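Local coordinates for extracellular haem-binding protein (Streptomyces reticuli, PDB 3FPW) that binds and degrades haem outside the cell and, as an oligomer, interacts with a two-component sensor kinase, at residues 70-75 against 100-104; 126-131 against 151-157; 167-171 against 182-187. All coordinates share one frame; numbering follows the deposited sequence.

Contact 1: 70-75 against 100-104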
# COMPACT_ATOMS: atom_id res chain seq x y z
N ALA A 70 8.39 -27.84 6.16
CA ALA A 70 7.92 -26.56 6.73
C ALA A 70 6.58 -26.71 7.45
O ALA A 70 6.33 -26.10 8.50
CB ALA A 70 7.80 -25.53 5.63
N THR A 71 5.70 -27.52 6.87
CA THR A 71 4.41 -27.80 7.49
C THR A 71 4.56 -28.56 8.81
O THR A 71 3.91 -28.22 9.80
CB THR A 71 3.52 -28.62 6.54
OG1 THR A 71 3.33 -27.87 5.33
CG2 THR A 71 2.16 -28.93 7.20
N LYS A 72 5.43 -29.57 8.81
CA LYS A 72 5.67 -30.35 10.04
C LYS A 72 6.15 -29.42 11.16
O LYS A 72 5.67 -29.54 12.30
CB LYS A 72 6.71 -31.44 9.73
CG LYS A 72 7.22 -32.25 10.92
CD LYS A 72 8.04 -33.47 10.47
CE LYS A 72 9.43 -33.08 9.97
NZ LYS A 72 10.38 -34.26 9.92
N ALA A 73 7.07 -28.52 10.83
CA ALA A 73 7.63 -27.61 11.83
C ALA A 73 6.55 -26.63 12.33
O ALA A 73 6.42 -26.37 13.54
CB ALA A 73 8.83 -26.83 11.24
N ALA A 74 5.79 -26.07 11.41
CA ALA A 74 4.75 -25.12 11.80
C ALA A 74 3.76 -25.80 12.73
O ALA A 74 3.38 -25.25 13.76
CB ALA A 74 4.05 -24.58 10.57
N ARG A 75 3.33 -27.00 12.35
CA ARG A 75 2.36 -27.73 13.13
C ARG A 75 2.91 -28.05 14.52
O ARG A 75 2.17 -28.00 15.51
CB ARG A 75 1.93 -29.01 12.38
CG ARG A 75 1.04 -28.67 11.20
CD ARG A 75 0.60 -29.93 10.47
NE ARG A 75 -0.41 -30.65 11.25
CZ ARG A 75 -0.49 -31.97 11.32
NH1 ARG A 75 0.42 -32.72 10.70
NH2 ARG A 75 -1.44 -32.55 12.04
N LEU A 100 6.14 -19.67 3.24
CA LEU A 100 5.87 -21.05 2.81
C LEU A 100 4.65 -21.65 3.49
O LEU A 100 3.88 -22.37 2.86
CB LEU A 100 7.06 -21.95 3.14
CG LEU A 100 8.41 -21.55 2.55
CD1 LEU A 100 9.39 -22.67 2.89
CD2 LEU A 100 8.33 -21.35 1.06
N VAL A 101 4.47 -21.34 4.78
CA VAL A 101 3.35 -21.86 5.56
C VAL A 101 2.89 -20.80 6.55
O VAL A 101 3.72 -20.14 7.16
CB VAL A 101 3.77 -23.11 6.41
CG1 VAL A 101 2.62 -23.53 7.36
CG2 VAL A 101 4.14 -24.26 5.51
N THR A 102 1.58 -20.64 6.69
CA THR A 102 1.03 -19.92 7.84
C THR A 102 -0.08 -20.73 8.45
O THR A 102 -0.84 -21.41 7.73
CB THR A 102 0.46 -18.53 7.49
OG1 THR A 102 -0.60 -18.65 6.53
CG2 THR A 102 1.56 -17.63 6.96
N LEU A 103 -0.19 -20.63 9.78
CA LEU A 103 -1.25 -21.33 10.50
C LEU A 103 -1.74 -20.36 11.56
O LEU A 103 -0.93 -19.88 12.37
CB LEU A 103 -0.68 -22.55 11.19
CG LEU A 103 -0.06 -23.66 10.34
CD1 LEU A 103 0.50 -24.73 11.30
CD2 LEU A 103 -1.12 -24.25 9.42
N ARG A 104 -3.03 -20.04 11.53
CA ARG A 104 -3.58 -19.15 12.54
C ARG A 104 -4.27 -19.98 13.63
O ARG A 104 -5.34 -20.55 13.40
CB ARG A 104 -4.60 -18.18 11.90
CG ARG A 104 -5.12 -17.09 12.88
CD ARG A 104 -6.28 -16.34 12.31
NE ARG A 104 -5.92 -15.68 11.07
CZ ARG A 104 -5.65 -14.38 10.95
NH1 ARG A 104 -5.75 -13.56 12.01
NH2 ARG A 104 -5.32 -13.89 9.75
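Val101 points both of its methyls at helix 70-75, one to each neighbouring turn. Its CG1 is anti to the backbone N (chi1 172°) and therefore reaches Ala74 CB, at 3.7 Å. The other methyl, CG2, turns back toward the start of the segment. It meets Ala70 CB at 3.9 Å and Thr71 OG1 at 3.7 Å. The side chains of Thr71 and Val101 cross at about a right angle. The polar need of Thr71 OG1 is met within the helix, by a hydrogen bond with Leu67 O. Leu103 works through one branch. Its CD1 lies 3.6 Å from Ala74 CB and 4.0 Å from Arg75 CG, the inner methylene of a longer chain. No hydrogen bond joins the two segments. The axes of 70-75 and 100-104 approach to 8.4 Å, at an angle of 25°, a closeness that the small alanines probably allow. Leu100 and Val101 both face Val92 in a classic beta bulge. Residues 101-103 also pair antiparallel with a strand of the second subunit, which carries the sheet across the interface. The packing is that of an alpha+beta layer, with helix 67-83 on one face of an antiparallel sheet.

Contact 2: 126-131 against 151-157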
# COMPACT_ATOMS: atom_id res chain seq x y z
N TRP A 126 18.82 -12.54 9.05
CA TRP A 126 20.08 -12.40 9.79
C TRP A 126 20.61 -13.71 10.35
O TRP A 126 21.67 -13.74 10.99
CB TRP A 126 19.96 -11.33 10.90
CG TRP A 126 20.06 -9.93 10.36
CD1 TRP A 126 21.21 -9.21 10.14
CD2 TRP A 126 18.98 -9.08 9.96
NE1 TRP A 126 20.90 -7.98 9.62
CE2 TRP A 126 19.54 -7.87 9.50
CE3 TRP A 126 17.59 -9.23 9.95
CZ2 TRP A 126 18.76 -6.80 9.05
CZ3 TRP A 126 16.81 -8.16 9.48
CH2 TRP A 126 17.40 -6.97 9.03
N ASN A 127 19.91 -14.82 10.08
CA ASN A 127 20.31 -16.12 10.59
C ASN A 127 20.54 -16.08 12.10
O ASN A 127 21.56 -16.57 12.62
CB ASN A 127 21.55 -16.64 9.86
CG ASN A 127 21.82 -18.08 10.19
OD1 ASN A 127 20.91 -18.83 10.55
ND2 ASN A 127 23.09 -18.50 10.04
N ALA A 128 19.56 -15.54 12.81
CA ALA A 128 19.68 -15.37 14.26
C ALA A 128 18.29 -15.31 14.86
O ALA A 128 17.36 -14.82 14.20
CB ALA A 128 20.43 -14.06 14.58
N PRO A 129 18.13 -15.76 16.11
CA PRO A 129 16.84 -15.65 16.80
C PRO A 129 16.47 -14.18 16.97
O PRO A 129 17.35 -13.35 17.20
CB PRO A 129 17.11 -16.28 18.17
CG PRO A 129 18.41 -17.03 18.04
CD PRO A 129 19.19 -16.34 16.97
N THR A 130 15.19 -13.83 16.85
CA THR A 130 14.84 -12.42 16.92
C THR A 130 15.00 -11.86 18.33
O THR A 130 15.17 -10.65 18.49
CB THR A 130 13.40 -12.13 16.40
OG1 THR A 130 12.46 -13.00 17.03
CG2 THR A 130 13.34 -12.31 14.86
N SER A 131 14.97 -12.72 19.33
CA SER A 131 15.30 -12.28 20.69
C SER A 131 16.69 -11.68 20.72
O SER A 131 16.90 -10.66 21.38
CB SER A 131 15.24 -13.44 21.68
OG SER A 131 16.11 -14.46 21.27
N PHE A 151 11.75 -6.84 15.03
CA PHE A 151 12.84 -7.20 15.92
C PHE A 151 12.29 -7.49 17.33
O PHE A 151 12.48 -6.72 18.28
CB PHE A 151 13.84 -6.06 15.95
CG PHE A 151 14.75 -6.04 14.76
CD1 PHE A 151 14.30 -5.58 13.52
CD2 PHE A 151 16.05 -6.51 14.85
CE1 PHE A 151 15.14 -5.56 12.41
CE2 PHE A 151 16.89 -6.50 13.73
CZ PHE A 151 16.44 -6.04 12.51
N LEU A 152 11.59 -8.60 17.44
CA LEU A 152 10.84 -8.92 18.64
C LEU A 152 10.90 -10.43 18.79
O LEU A 152 10.66 -11.16 17.81
CB LEU A 152 9.40 -8.44 18.45
CG LEU A 152 8.41 -8.76 19.55
CD1 LEU A 152 8.78 -8.02 20.85
CD2 LEU A 152 7.01 -8.41 19.07
N ALA A 153 11.28 -10.89 19.98
CA ALA A 153 11.42 -12.32 20.26
C ALA A 153 10.26 -13.15 19.71
O ALA A 153 9.09 -12.78 19.83
CB ALA A 153 11.55 -12.54 21.77
N GLY A 154 10.61 -14.28 19.09
CA GLY A 154 9.64 -15.22 18.61
C GLY A 154 9.96 -15.82 17.25
O GLY A 154 9.20 -16.68 16.76
N GLY A 155 11.03 -15.35 16.60
CA GLY A 155 11.46 -15.97 15.32
C GLY A 155 12.80 -16.68 15.50
O GLY A 155 13.66 -16.20 16.23
N THR A 156 12.97 -17.82 14.87
CA THR A 156 14.23 -18.57 14.98
C THR A 156 14.62 -19.15 13.63
O THR A 156 13.76 -19.61 12.88
CB THR A 156 14.13 -19.67 16.09
OG1 THR A 156 15.46 -20.10 16.43
CG2 THR A 156 13.32 -20.85 15.64
N PRO A 157 15.92 -19.15 13.31
CA PRO A 157 16.32 -19.65 12.00
C PRO A 157 16.53 -21.16 11.94
O PRO A 157 16.77 -21.83 12.95
CB PRO A 157 17.66 -18.94 11.74
CG PRO A 157 18.24 -18.80 13.13
CD PRO A 157 17.04 -18.49 14.01
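Thr130 OG1 makes two hydrogen bonds with residues 151-157. It donates to Leu152 O at 2.7 Å, approaching from above the carbonyl plane. It accepts from Gly155 N at 2.8 Å, with an angle of 159° at the hydrogen. The hydroxyl sits between the backbone N and the carbonyl carbon (chi1 51°), which turns it into this bend of backbone. A third bond runs from Thr130 N to Gly155 O, 2.9 Å long. A valine in place of Thr130 would probably leave Leu152 O and Gly155 N without their mate and let the 152-155 backbone shift. Both glycines suit the fit. Gly154 has backbone angles that call for glycine, and a side chain on Gly155 would press on Thr130 CG2.

Pro157 packs farther along. Its CD lies 3.5 Å from Ala128 C, and its CB lies 3.5 Å from Asn127 OD1. Pro129 takes the N-cap position of helix 130-135, and Ser131 CB meets Ala153 CB at 3.8 Å. Phe151 and Trp126, the first residues of the two segments, also meet. Phe151 CZ comes over one face of the Trp126 ring, 3.7 Å from Trp126 CZ3. The two ring planes are 57° apart, an oblique pair.

Farther out, Glu180 of helix 176-187 braces both segments. It hydrogen-bonds Ser131 OG and Gly154 N, and Thr130 OG1 only weakly. Lys119 of helix 112-126 bonds Ala153 O, and Phe151 O bonds Thr142 of the fourth subunit. The contact thus joins the short helix 130-135 to the start of strand 155-160, an outermost strand of the sheet within this chain, with helices 112-126 and 176-187 close by.

Contact 3: 167-171 against 182-187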
# COMPACT_ATOMS: atom_id res chain seq x y z
N GLY A 167 13.01 -19.34 8.27
CA GLY A 167 12.77 -18.85 9.63
C GLY A 167 11.41 -19.34 10.07
O GLY A 167 10.49 -19.42 9.25
N ILE A 168 11.26 -19.67 11.35
CA ILE A 168 9.97 -20.00 11.93
C ILE A 168 9.62 -18.89 12.92
O ILE A 168 10.45 -18.55 13.78
CB ILE A 168 10.02 -21.33 12.68
CG1 ILE A 168 10.43 -22.44 11.71
CG2 ILE A 168 8.67 -21.61 13.32
CD1 ILE A 168 10.70 -23.79 12.39
N GLY A 169 8.44 -18.30 12.75
CA GLY A 169 8.00 -17.20 13.60
C GLY A 169 6.69 -17.51 14.30
O GLY A 169 5.82 -18.13 13.72
N VAL A 170 6.58 -17.11 15.56
CA VAL A 170 5.38 -17.39 16.37
C VAL A 170 5.00 -16.12 17.06
O VAL A 170 5.87 -15.37 17.51
CB VAL A 170 5.66 -18.47 17.43
CG1 VAL A 170 4.42 -18.70 18.34
CG2 VAL A 170 6.03 -19.76 16.73
N ALA A 171 3.71 -15.87 17.11
CA ALA A 171 3.24 -14.69 17.84
C ALA A 171 1.90 -14.98 18.49
O ALA A 171 1.18 -15.87 18.03
CB ALA A 171 3.12 -13.50 16.85
N TYR A 182 8.05 -21.68 21.55
CA TYR A 182 7.24 -22.50 20.65
C TYR A 182 7.85 -22.57 19.25
O TYR A 182 7.75 -23.60 18.57
CB TYR A 182 5.81 -21.98 20.58
CG TYR A 182 5.16 -21.88 21.95
CD1 TYR A 182 5.29 -22.91 22.87
CD2 TYR A 182 4.40 -20.79 22.29
CE1 TYR A 182 4.71 -22.83 24.11
CE2 TYR A 182 3.81 -20.69 23.53
CZ TYR A 182 3.96 -21.73 24.44
OH TYR A 182 3.37 -21.66 25.69
N ALA A 183 8.48 -21.48 18.81
CA ALA A 183 9.20 -21.49 17.53
C ALA A 183 10.31 -22.55 17.57
O ALA A 183 10.47 -23.31 16.64
CB ALA A 183 9.80 -20.10 17.21
N ARG A 184 11.08 -22.58 18.66
CA ARG A 184 12.12 -23.58 18.81
C ARG A 184 11.56 -24.99 18.84
O ARG A 184 12.20 -25.92 18.35
CB ARG A 184 12.94 -23.32 20.08
CG ARG A 184 13.86 -22.10 20.00
CD ARG A 184 14.86 -22.11 21.17
NE ARG A 184 14.19 -22.16 22.46
CZ ARG A 184 13.80 -21.08 23.14
NH1 ARG A 184 14.00 -19.88 22.64
NH2 ARG A 184 13.21 -21.21 24.32
N ALA A 185 10.38 -25.17 19.43
CA ALA A 185 9.72 -26.48 19.44
C ALA A 185 9.36 -26.93 18.03
O ALA A 185 9.44 -28.12 17.71
CB ALA A 185 8.48 -26.44 20.32
N GLY A 186 8.95 -25.98 17.19
CA GLY A 186 8.70 -26.28 15.79
C GLY A 186 9.98 -26.65 15.04
O GLY A 186 10.03 -27.65 14.33
N ALA A 187 11.04 -25.87 15.21
CA ALA A 187 12.30 -26.20 14.57
C ALA A 187 12.86 -27.55 15.01
O ALA A 187 13.50 -28.25 14.22
CB ALA A 187 13.33 -25.13 14.84
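Tyr182 OH is gripped by hydrogen bonds with Asp84 and Arg86, while the root of the same side chain meets Val170. Val170 CG1 lies at the edge of the Tyr182 ring, near its plane, and 4.2 Å from Tyr182 CB. The two polar partners fix where the hydroxyl end lies. The Tyr182 side chain is about 8 Å from a bound iron(III) ion. The other methyl of Val170 faces the helix backbone. Its CG2 is 3.6 Å from Ala183 N and 3.8 Å from Ala183 CB. Two residues earlier, Ile168 reaches a full turn farther along. With CG1 anti to the carbonyl carbon (chi1 -60°), the chain extends until CD1 lies 3.5 Å from Ala187 N and 3.8 Å from Ala187 CB. Ile168 CD1 also lies 4.0 Å from Gly186 C. No hydrogen bond joins the segments, and their axes approach to 7.7 Å. Segments 167-171 and 182-187 run roughly antiparallel, at 143°. Helix 176-187 packs on the inner strand 163-171. That strand is hydrogen-bonded to 89-94 on one side and to 155-160 on the other. Helix 67-83 lies beside helix 176-187 on the same face, and Ile168 touches Ala73 there.

In the fold
Along the chain, contacts 1, 2 and 3 follow in series, and all reach one antiparallel sheet with strand order 99-104, 89-94, 163-171, 155-160. Contacts 1 and 2 are on the two outermost strands of the chain's own sheet. Their centres are about 17 Å apart and they do not touch. Contact 3 lies between, its centre about 9 Å from each. It joins contact 2 through probable backbone hydrogen bonds between strands 155-160 and 163-171. It meets contact 1 where Ala73 packs on Gly186. Helices 67-83 and 176-187 thus lie side by side on the sheet. Other subunits pack around all three contacts, contact 3 least, consistent with a protein that works as an oligomer.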